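Local coordinates for protein-tyrosine-phosphatase (Shewanella sp., PDB 2Z72), which probably hydrolyses phosphate esters of tyrosine, using a two-zinc active site of the calcineurin-like phosphoesterase type, at residues Thr196-Lys199 against Leu204-His207; Met63-Leu68 against Lys223-Tyr228. One frame throughout, in Å; residues are numbered along the deposited sequence.

Interaction 1. Residues Thr196-Lys199 against Leu204-His207; sequences TIIK and LYMH. With ZN (zinc ion), chain C.
Ile198 and Tyr205 face each other as an antiparallel hydrogen-bonded pair, where strands 197-199 and 204-206 run at 160° to one another. Ile198 N, in the plane of the Tyr205 carbonyl, gives a nearly straight bond to Tyr205 O at 3.0 Å; Tyr205 N answers to Ile198 O at 2.8 Å. Lys199 and Leu204 make the next, non-hydrogen-bonded pair. Beyond Ile197 the two backbones are joined through solvent: one water donates to Thr196 O at 2.6 Å and accepts from His207 N at 2.7 Å, spanning a gap too wide for a direct bond.

On one face, Ile197 CG1 rests against Met206 CB at 4.0 Å, while Leu204 swings CD1 across to Lys199 CB at 3.9 Å. Lys199 then runs outward, fully extended, to where NZ hydrogen-bonds to Phe277 O. On the other face Ile198 CG1 sits at Tyr205 CB, 3.9 Å off. The Tyr205 ring meets Ile198 O at its edge and packs onward against Val73 and Ala75 of strand 72-76, in the second sheet.

His207 has CG anti to its own N (chi1 -177°), which turns the ring away from Thr196-Lys199 and towards the metal. There NE2 binds a zinc ion at 2.0 Å, with Thr112 O holding ND1. Asp114, Asn149, His286 and a water complete that zinc's coordination. This is a beta hairpin delivering a metal ligand from its C-terminal end, within the two-sheet, two-metal core of the calcineurin-like phosphoesterases.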
loop_
_atom_site.group_PDB
_atom_site.type_symbol
_atom_site.label_atom_id
_atom_site.label_comp_id
_atom_site.label_asym_id
_atom_site.label_seq_id
_atom_site.Cartn_x
_atom_site.Cartn_y
_atom_site.Cartn_z
ATOM N N THR A 196 7.377 5.557 -1.909
ATOM C CA THR A 196 7.725 4.665 -0.810
ATOM C C THR A 196 7.690 5.390 0.522
ATOM O O THR A 196 7.306 4.839 1.545
ATOM C CB THR A 196 9.055 3.970 -1.113
ATOM O OG1 THR A 196 8.967 3.332 -2.391
ATOM C CG2 THR A 196 9.416 2.896 -0.115
ATOM N N ILE A 197 8.124 6.675 0.553
ATOM C CA ILE A 197 8.128 7.481 1.736
ATOM C C ILE A 197 7.449 8.804 1.408
ATOM O O ILE A 197 7.825 9.441 0.416
ATOM C CB ILE A 197 9.576 7.761 2.232
ATOM C CG1 ILE A 197 10.379 6.500 2.431
ATOM C CG2 ILE A 197 9.547 8.568 3.538
ATOM C CD1 ILE A 197 11.869 6.658 2.248
ATOM N N ILE A 198 6.517 9.263 2.233
ATOM C CA ILE A 198 5.898 10.581 2.006
ATOM C C ILE A 198 5.783 11.340 3.317
ATOM O O ILE A 198 5.849 10.786 4.413
ATOM C CB ILE A 198 4.532 10.480 1.302
ATOM C CG1 ILE A 198 3.454 9.840 2.185
ATOM C CG2 ILE A 198 4.670 9.793 -0.029
ATOM C CD1 ILE A 198 2.052 9.963 1.626
ATOM N N LYS A 199 5.602 12.650 3.165
ATOM C CA LYS A 199 5.379 13.571 4.276
ATOM C C LYS A 199 4.105 14.333 4.014
ATOM O O LYS A 199 3.937 14.902 2.941
ATOM C CB LYS A 199 6.570 14.544 4.361
ATOM C CG LYS A 199 6.534 15.473 5.575
ATOM C CD LYS A 199 7.806 16.406 5.564
ATOM C CE LYS A 199 7.754 17.504 6.582
ATOM N NZ LYS A 199 8.934 18.361 6.328
ATOM N N LEU A 204 5.418 11.897 8.882
ATOM C CA LEU A 204 6.145 11.074 7.887
ATOM C C LEU A 204 5.533 9.684 7.851
ATOM O O LEU A 204 5.249 9.131 8.914
ATOM C CB LEU A 204 7.619 11.004 8.250
ATOM C CG LEU A 204 8.618 10.659 7.119
ATOM C CD1 LEU A 204 8.733 11.799 6.130
ATOM C CD2 LEU A 204 9.981 10.361 7.733
ATOM N N TYR A 205 5.385 9.118 6.659
ATOM C CA TYR A 205 4.715 7.824 6.446
ATOM C C TYR A 205 5.640 6.944 5.605
ATOM O O TYR A 205 6.102 7.333 4.537
ATOM C CB TYR A 205 3.439 8.010 5.658
ATOM C CG TYR A 205 2.385 8.848 6.302
ATOM C CD1 TYR A 205 2.424 10.229 6.220
ATOM C CD2 TYR A 205 1.332 8.263 6.993
ATOM C CE1 TYR A 205 1.461 11.030 6.806
ATOM C CE2 TYR A 205 0.380 9.057 7.598
ATOM C CZ TYR A 205 0.416 10.458 7.499
ATOM O OH TYR A 205 -0.547 11.189 8.136
ATOM N N MET A 206 5.817 5.692 6.033
ATOM C CA MET A 206 6.480 4.673 5.243
ATOM C C MET A 206 6.161 3.310 5.865
ATOM O O MET A 206 5.608 3.190 6.938
ATOM C CB MET A 206 7.973 4.949 5.158
ATOM C CG MET A 206 8.886 4.613 6.324
ATOM S SD MET A 206 8.554 5.485 7.870
ATOM C CE MET A 206 8.650 7.181 7.265
ATOM N N HIS A 207 6.563 2.264 5.129
ATOM C CA HIS A 207 6.145 0.938 5.554
ATOM C C HIS A 207 6.814 0.455 6.837
ATOM O O HIS A 207 6.116 0.009 7.762
ATOM C CB HIS A 207 6.407 -0.031 4.401
ATOM C CG HIS A 207 5.931 -1.409 4.731
ATOM N ND1 HIS A 207 4.586 -1.670 4.902
ATOM C CD2 HIS A 207 6.569 -2.571 4.942
ATOM C CE1 HIS A 207 4.443 -2.927 5.231
ATOM N NE2 HIS A 207 5.636 -3.555 5.259
HETATM ZN ZN ZN C . 6.047 -5.478 5.650
HETATM O O HOH W 1 6.924 2.377 2.419
HETATM O O HOH W 2 5.035 -6.775 6.718
#

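Interaction 2. Residues Met63-Leu68 against Lys223-Tyr228; sequences MPDTYL and KANALY
Asp65 and Asn225 reach each other through two different first torsions. Asp65 has CG between its backbone N and carbonyl carbon (chi1 60°), whereas Asn225 has CG anti to its carbonyl carbon (chi1 -75°), a setting that carries the amide off the helix towards Asp65. Asn225 ND2 donates to Asp65 OD1 at 2.9 Å, with 157° at the hydrogen. The oxygen lies close to the amide plane, but ND2 comes in on the anti side of OD1 and well out of the carboxylate plane, the two flat groups being turned well away from parallel. ND2 also passes 3.3 Å from Asp65 CB.

The contact ties helix 221-231 to the residue just before strand 66-67, the edge strand that runs parallel to 197-200 in the six-strand sheet of this calcineurin-like fold. Asn225 also holds the backbone leading into that neighbour: its OD1 accepts from Thr196 N and its ND2 gives to Ile197 O, so both ends of the buried amide are used.

The other carboxylate oxygen, Asp65 OD2, takes the hydroxyl of Thr66 OG1 at 2.9 Å, also on the anti side. An alanine in place of Asp65 is likely to leave Thr66 OG1 and one N-H of Asn225 without this acceptor, and the amide less firmly held against the loop. Nearby, Tyr67 OH donates to Pro64 O at 2.7 Å, approaching from above the carbonyl plane and linking the strand residue back to the loop before it.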
loop_
_atom_site.group_PDB
_atom_site.type_symbol
_atom_site.label_atom_id
_atom_site.label_comp_id
_atom_site.label_asym_id
_atom_site.label_seq_id
_atom_site.Cartn_x
_atom_site.Cartn_y
_atom_site.Cartn_z
ATOM N N MET A 63 3.177 11.206 -8.424
ATOM C CA MET A 63 2.724 12.330 -7.600
ATOM C C MET A 63 3.806 12.744 -6.638
ATOM O O MET A 63 4.704 11.966 -6.292
ATOM C CB MET A 63 1.474 11.894 -6.844
ATOM C CG MET A 63 0.405 11.390 -7.778
ATOM S SD MET A 63 -0.159 12.478 -9.073
ATOM C CE MET A 63 -0.961 13.767 -8.189
ATOM N N PRO A 64 3.681 13.954 -6.107
ATOM C CA PRO A 64 4.645 14.420 -5.091
ATOM C C PRO A 64 4.663 13.504 -3.885
ATOM O O PRO A 64 3.749 12.759 -3.605
ATOM C CB PRO A 64 4.116 15.808 -4.683
ATOM C CG PRO A 64 3.210 16.243 -5.775
ATOM C CD PRO A 64 2.687 15.001 -6.466
ATOM N N ASP A 65 5.779 13.628 -3.152
ATOM C CA ASP A 65 5.959 12.892 -1.905
ATOM C C ASP A 65 5.801 13.785 -0.662
ATOM O O ASP A 65 6.019 13.245 0.433
ATOM C CB ASP A 65 7.274 12.110 -1.891
ATOM C CG ASP A 65 8.511 12.959 -2.037
ATOM O OD1 ASP A 65 9.501 12.453 -2.591
ATOM O OD2 ASP A 65 8.456 14.141 -1.574
ATOM N N THR A 66 5.497 15.062 -0.822
ATOM C CA THR A 66 5.407 16.004 0.274
ATOM C C THR A 66 4.209 16.869 0.059
ATOM O O THR A 66 4.000 17.327 -1.079
ATOM C CB THR A 66 6.707 16.842 0.344
ATOM O OG1 THR A 66 7.795 15.965 0.608
ATOM C CG2 THR A 66 6.617 17.897 1.404
ATOM N N TYR A 67 3.401 17.102 1.100
ATOM C CA TYR A 67 2.145 17.788 1.027
ATOM C C TYR A 67 1.962 18.693 2.269
ATOM O O TYR A 67 2.323 18.284 3.393
ATOM C CB TYR A 67 0.904 16.828 0.991
ATOM C CG TYR A 67 1.003 15.944 -0.223
ATOM C CD1 TYR A 67 0.312 16.300 -1.374
ATOM C CD2 TYR A 67 1.798 14.787 -0.267
ATOM C CE1 TYR A 67 0.379 15.547 -2.510
ATOM C CE2 TYR A 67 1.914 14.067 -1.422
ATOM C CZ TYR A 67 1.180 14.431 -2.547
ATOM O OH TYR A 67 1.261 13.729 -3.730
ATOM N N LEU A 68 1.417 19.854 2.053
ATOM C CA LEU A 68 1.112 20.809 3.094
ATOM C C LEU A 68 -0.379 21.064 3.146
ATOM O O LEU A 68 -1.066 21.038 2.113
ATOM C CB LEU A 68 1.664 22.172 2.732
ATOM C CG LEU A 68 3.113 22.516 2.484
ATOM C CD1 LEU A 68 3.350 23.996 2.092
ATOM C CD2 LEU A 68 3.803 22.140 3.771
ATOM N N LYS A 223 15.073 11.657 -3.652
ATOM C CA LYS A 223 16.139 10.792 -4.138
ATOM C C LYS A 223 15.777 9.327 -3.896
ATOM O O LYS A 223 15.925 8.466 -4.794
ATOM C CB LYS A 223 17.494 11.126 -3.531
ATOM C CG LYS A 223 18.594 10.234 -4.066
ATOM C CD LYS A 223 19.962 10.709 -3.592
ATOM C CE LYS A 223 21.094 9.900 -4.190
ATOM N NZ LYS A 223 22.447 10.136 -3.677
ATOM N N ALA A 224 15.301 9.031 -2.691
ATOM C CA ALA A 224 14.933 7.638 -2.371
ATOM C C ALA A 224 13.767 7.167 -3.197
ATOM O O ALA A 224 13.806 6.079 -3.770
ATOM C CB ALA A 224 14.636 7.577 -0.887
ATOM N N ASN A 225 12.707 7.962 -3.292
ATOM C CA ASN A 225 11.516 7.542 -4.030
ATOM C C ASN A 225 11.847 7.304 -5.500
ATOM O O ASN A 225 11.305 6.364 -6.105
ATOM C CB ASN A 225 10.379 8.553 -3.878
ATOM C CG ASN A 225 9.737 8.480 -2.537
ATOM O OD1 ASN A 225 9.517 7.373 -1.979
ATOM N ND2 ASN A 225 9.415 9.603 -1.911
ATOM N N ALA A 226 12.702 8.120 -6.098
ATOM C CA ALA A 226 13.097 7.914 -7.458
ATOM C C ALA A 226 13.943 6.659 -7.622
ATOM O O ALA A 226 13.779 5.898 -8.604
ATOM C CB ALA A 226 13.885 9.161 -7.953
ATOM N N LEU A 227 14.875 6.418 -6.702
ATOM C CA LEU A 227 15.666 5.169 -6.799
ATOM C C LEU A 227 14.803 3.939 -6.625
ATOM O O LEU A 227 15.066 2.918 -7.312
ATOM C CB LEU A 227 16.761 5.218 -5.731
ATOM C CG LEU A 227 17.953 6.110 -6.035
ATOM C CD1 LEU A 227 18.862 6.200 -4.819
ATOM C CD2 LEU A 227 18.736 5.556 -7.217
ATOM N N TYR A 228 13.805 4.013 -5.757
ATOM C CA TYR A 228 12.909 2.867 -5.592
ATOM C C TYR A 228 12.158 2.592 -6.906
ATOM O O TYR A 228 12.050 1.428 -7.312
ATOM C CB TYR A 228 11.936 3.141 -4.492
ATOM C CG TYR A 228 12.431 2.926 -3.078
ATOM C CD1 TYR A 228 12.380 3.886 -2.076
ATOM C CD2 TYR A 228 12.918 1.671 -2.697
ATOM C CE1 TYR A 228 12.815 3.677 -0.836
ATOM C CE2 TYR A 228 13.326 1.421 -1.406
ATOM C CZ TYR A 228 13.271 2.426 -0.464
ATOM O OH TYR A 228 13.647 2.218 0.855
#

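Strand 197-200 is common ground: interaction 1 pairs it with its hairpin partner, and strand 66-67, reached by interaction 2, lies along its other edge. The amide of Asn225 is the polar meeting point of the two. Tyr228, a turn further along the helix, packs on Thr196 too. Interaction 1 is buried, larger and mixed, combining backbone bonds, apolar packing on both faces and a zinc ligand at its end. Interaction 2 lies farther out, about 9 Å away between centres, and is partly buried; across it there is a single polar side-chain bond, with no apolar packing.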